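Local coordinates for protein DNA annealing helicase and endonuclease ZRANB3 (Homo sapiens, PDB 5MKW) that anneals DNA strands and cuts DNA to maintain genome stability at stalled replication forks, the piece present here being its zinc-binding HNH domain, at residues A[49-54]-A[60-65]. Residues are numbered along the deposited sequence; the frame is centred on the assembly and turned at random.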
loop_
_atom_site.group_PDB
_atom_site.type_symbol
_atom_site.label_atom_id
_atom_site.label_comp_id
_atom_site.label_asym_id
_atom_site.label_seq_id
_atom_site.Cartn_x
_atom_site.Cartn_y
_atom_site.Cartn_z
ATOM N N THR A 49 -1.207 6.845 -14.497
ATOM C CA THR A 49 -0.429 5.676 -14.098
ATOM C C THR A 49 -1.203 4.781 -13.130
ATOM O O THR A 49 -2.409 4.921 -13.006
ATOM C CB THR A 49 0.979 6.111 -13.615
ATOM O OG1 THR A 49 1.817 4.982 -13.582
ATOM C CG2 THR A 49 0.963 6.784 -12.291
ATOM N N TRP A 50 -0.525 3.821 -12.519
ATOM C CA TRP A 50 -1.140 2.751 -11.693
ATOM C C TRP A 50 -1.980 3.278 -10.552
ATOM O O TRP A 50 -2.916 2.614 -10.113
ATOM C CB TRP A 50 -0.040 1.827 -11.116
ATOM C CG TRP A 50 0.978 2.554 -10.223
ATOM C CD1 TRP A 50 2.201 3.026 -10.592
ATOM C CD2 TRP A 50 0.880 2.774 -8.826
ATOM N NE1 TRP A 50 2.863 3.562 -9.502
ATOM C CE2 TRP A 50 2.049 3.433 -8.412
ATOM C CE3 TRP A 50 -0.051 2.420 -7.866
ATOM C CZ2 TRP A 50 2.291 3.748 -7.084
ATOM C CZ3 TRP A 50 0.129 2.857 -6.576
ATOM C CH2 TRP A 50 1.313 3.463 -6.182
ATOM N N THR A 51 -1.675 4.478 -10.077
ATOM C CA THR A 51 -2.517 5.149 -9.048
ATOM C C THR A 51 -3.997 5.431 -9.498
ATOM O O THR A 51 -4.905 5.620 -8.672
ATOM C CB THR A 51 -1.869 6.499 -8.649
ATOM O OG1 THR A 51 -1.374 7.155 -9.832
ATOM C CG2 THR A 51 -0.724 6.280 -7.689
ATOM N N SER A 52 -4.238 5.400 -10.801
ATOM C CA SER A 52 -5.589 5.646 -11.316
ATOM C C SER A 52 -6.611 4.664 -10.769
ATOM O O SER A 52 -7.824 4.944 -10.766
ATOM C CB SER A 52 -5.606 5.555 -12.836
ATOM O OG SER A 52 -5.404 4.212 -13.262
ATOM N N LYS A 53 -6.125 3.548 -10.245
ATOM C CA LYS A 53 -6.991 2.538 -9.682
ATOM C C LYS A 53 -7.316 2.722 -8.203
ATOM O O LYS A 53 -8.090 1.976 -7.661
ATOM C CB LYS A 53 -6.380 1.166 -9.892
ATOM C CG LYS A 53 -6.416 0.731 -11.339
ATOM C CD LYS A 53 -5.849 -0.681 -11.465
ATOM C CE LYS A 53 -6.156 -1.294 -12.827
ATOM N NZ LYS A 53 -6.194 -2.779 -12.728
ATOM N N LEU A 54 -6.769 3.740 -7.567
ATOM C CA LEU A 54 -7.059 4.002 -6.159
ATOM C C LEU A 54 -8.440 4.638 -6.013
ATOM O O LEU A 54 -8.919 5.246 -6.952
ATOM C CB LEU A 54 -6.015 4.935 -5.588
ATOM C CG LEU A 54 -4.618 4.301 -5.439
ATOM C CD1 LEU A 54 -3.562 5.358 -5.288
ATOM C CD2 LEU A 54 -4.611 3.308 -4.269
ATOM N N ASN A 60 -8.154 12.293 -4.183
ATOM C CA ASN A 60 -8.380 13.692 -3.819
ATOM C C ASN A 60 -7.374 14.118 -2.702
ATOM O O ASN A 60 -6.849 15.231 -2.699
ATOM C CB ASN A 60 -9.804 13.914 -3.322
ATOM C CG ASN A 60 -10.830 13.878 -4.421
ATOM O OD1 ASN A 60 -10.502 14.060 -5.598
ATOM N ND2 ASN A 60 -12.087 13.695 -4.034
ATOM N N GLU A 61 -7.089 13.237 -1.762
ATOM C CA GLU A 61 -6.100 13.593 -0.708
ATOM C C GLU A 61 -4.701 13.744 -1.274
ATOM O O GLU A 61 -3.901 14.578 -0.814
ATOM C CB GLU A 61 -6.018 12.528 0.350
ATOM C CG GLU A 61 -7.207 12.475 1.283
ATOM C CD GLU A 61 -7.088 11.281 2.196
ATOM O OE1 GLU A 61 -5.944 10.766 2.392
ATOM O OE2 GLU A 61 -8.145 10.802 2.664
ATOM N N MET A 62 -4.392 12.865 -2.207
ATOM C CA MET A 62 -3.095 12.902 -2.896
ATOM C C MET A 62 -2.874 14.155 -3.751
ATOM O O MET A 62 -1.755 14.568 -3.942
ATOM C CB MET A 62 -2.936 11.634 -3.736
ATOM C CG MET A 62 -2.770 10.380 -2.853
ATOM S SD MET A 62 -3.143 8.827 -3.687
ATOM C CE MET A 62 -1.620 8.344 -4.474
ATOM N N ILE A 63 -3.943 14.715 -4.320
ATOM C CA ILE A 63 -3.827 15.967 -5.071
ATOM C C ILE A 63 -3.538 17.133 -4.125
ATOM O O ILE A 63 -2.755 18.031 -4.426
ATOM C CB ILE A 63 -5.135 16.204 -5.874
ATOM C CG1 ILE A 63 -5.255 15.197 -7.011
ATOM C CG2 ILE A 63 -5.223 17.626 -6.374
ATOM C CD1 ILE A 63 -6.675 15.000 -7.521
ATOM N N ARG A 64 -4.175 17.112 -2.947
ATOM C CA ARG A 64 -4.028 18.193 -1.986
ATOM C C ARG A 64 -2.654 18.107 -1.333
ATOM O O ARG A 64 -1.970 19.113 -1.162
ATOM C CB ARG A 64 -5.132 18.083 -0.927
ATOM C CG ARG A 64 -5.072 19.102 0.191
ATOM C CD ARG A 64 -6.393 19.109 0.986
ATOM N NE ARG A 64 -7.461 18.325 0.346
ATOM C CZ ARG A 64 -7.852 17.128 0.765
ATOM N NH1 ARG A 64 -7.257 16.581 1.811
ATOM N NH2 ARG A 64 -8.823 16.468 0.142
ATOM N N ASN A 65 -2.296 16.909 -0.890
ATOM C CA ASN A 65 -1.150 16.746 -0.015
ATOM C C ASN A 65 -0.657 15.316 0.047
ATOM O O ASN A 65 -1.021 14.558 0.948
ATOM C CB ASN A 65 -1.510 17.228 1.384
ATOM C CG ASN A 65 -0.333 17.113 2.357
ATOM O OD1 ASN A 65 0.837 17.254 1.979
ATOM N ND2 ASN A 65 -0.644 16.884 3.598
#
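Met62 reaches out from helix 56-64 and sets its end against Thr51 of the short 3-10 turn 50-53 and Leu54 just after it. The tight part is small. The methyl CE of Met62 lies 3.7 Å from Leu54 CD1, and Met62 SD is almost as near to the same CD1, at 3.8 Å. Leu54 thus offers one branch to the last two atoms of the thioether, and the two side chains cross at about a right angle. Thr51 adds its methyl: CG2 is 3.9 Å from Met62 CE. Met62 extends through chi2 and bends at chi3, 87°, which turns CE off the line of the chain and brings it to both partners.

Thr51 divides its branches. Its CG2 also lies 3.6 Å above the plane of the Trp50 ring, over the outer part of one face. Its chi1 of 42° tucks OG1 between the backbone N and C, and this hydroxyl is hydrogen-bonded to the carbonyl oxygen of Leu46. Around the methyls, Leu46 of helix 39-47 and Phe71 touch Met62, while Thr97 and Lys101 of helix 97-118 touch Leu54.

The rest is looser. The backbones stand apart, with the CA atoms of Leu54 and Asn60 10.1 Å from each other, and the Met62 side chain bridges the gap. The end of the helix, at Arg64 and Asn65, is exposed. Only 87 Å² is buried between the segments. Within the HNH domain, this buried hydrophobic contact joins the loop after helix 39-47 to helix 56-64. The Leu54 side chain is about 10 Å from the zinc ion held by Cys20, Cys23, Cys96 and Cys99. The chemistry is wholly apolar: the thioether end of Met62 rests against one leucine methyl and one threonine methyl, so loop and helix are joined by close packing, without directional bonds between them.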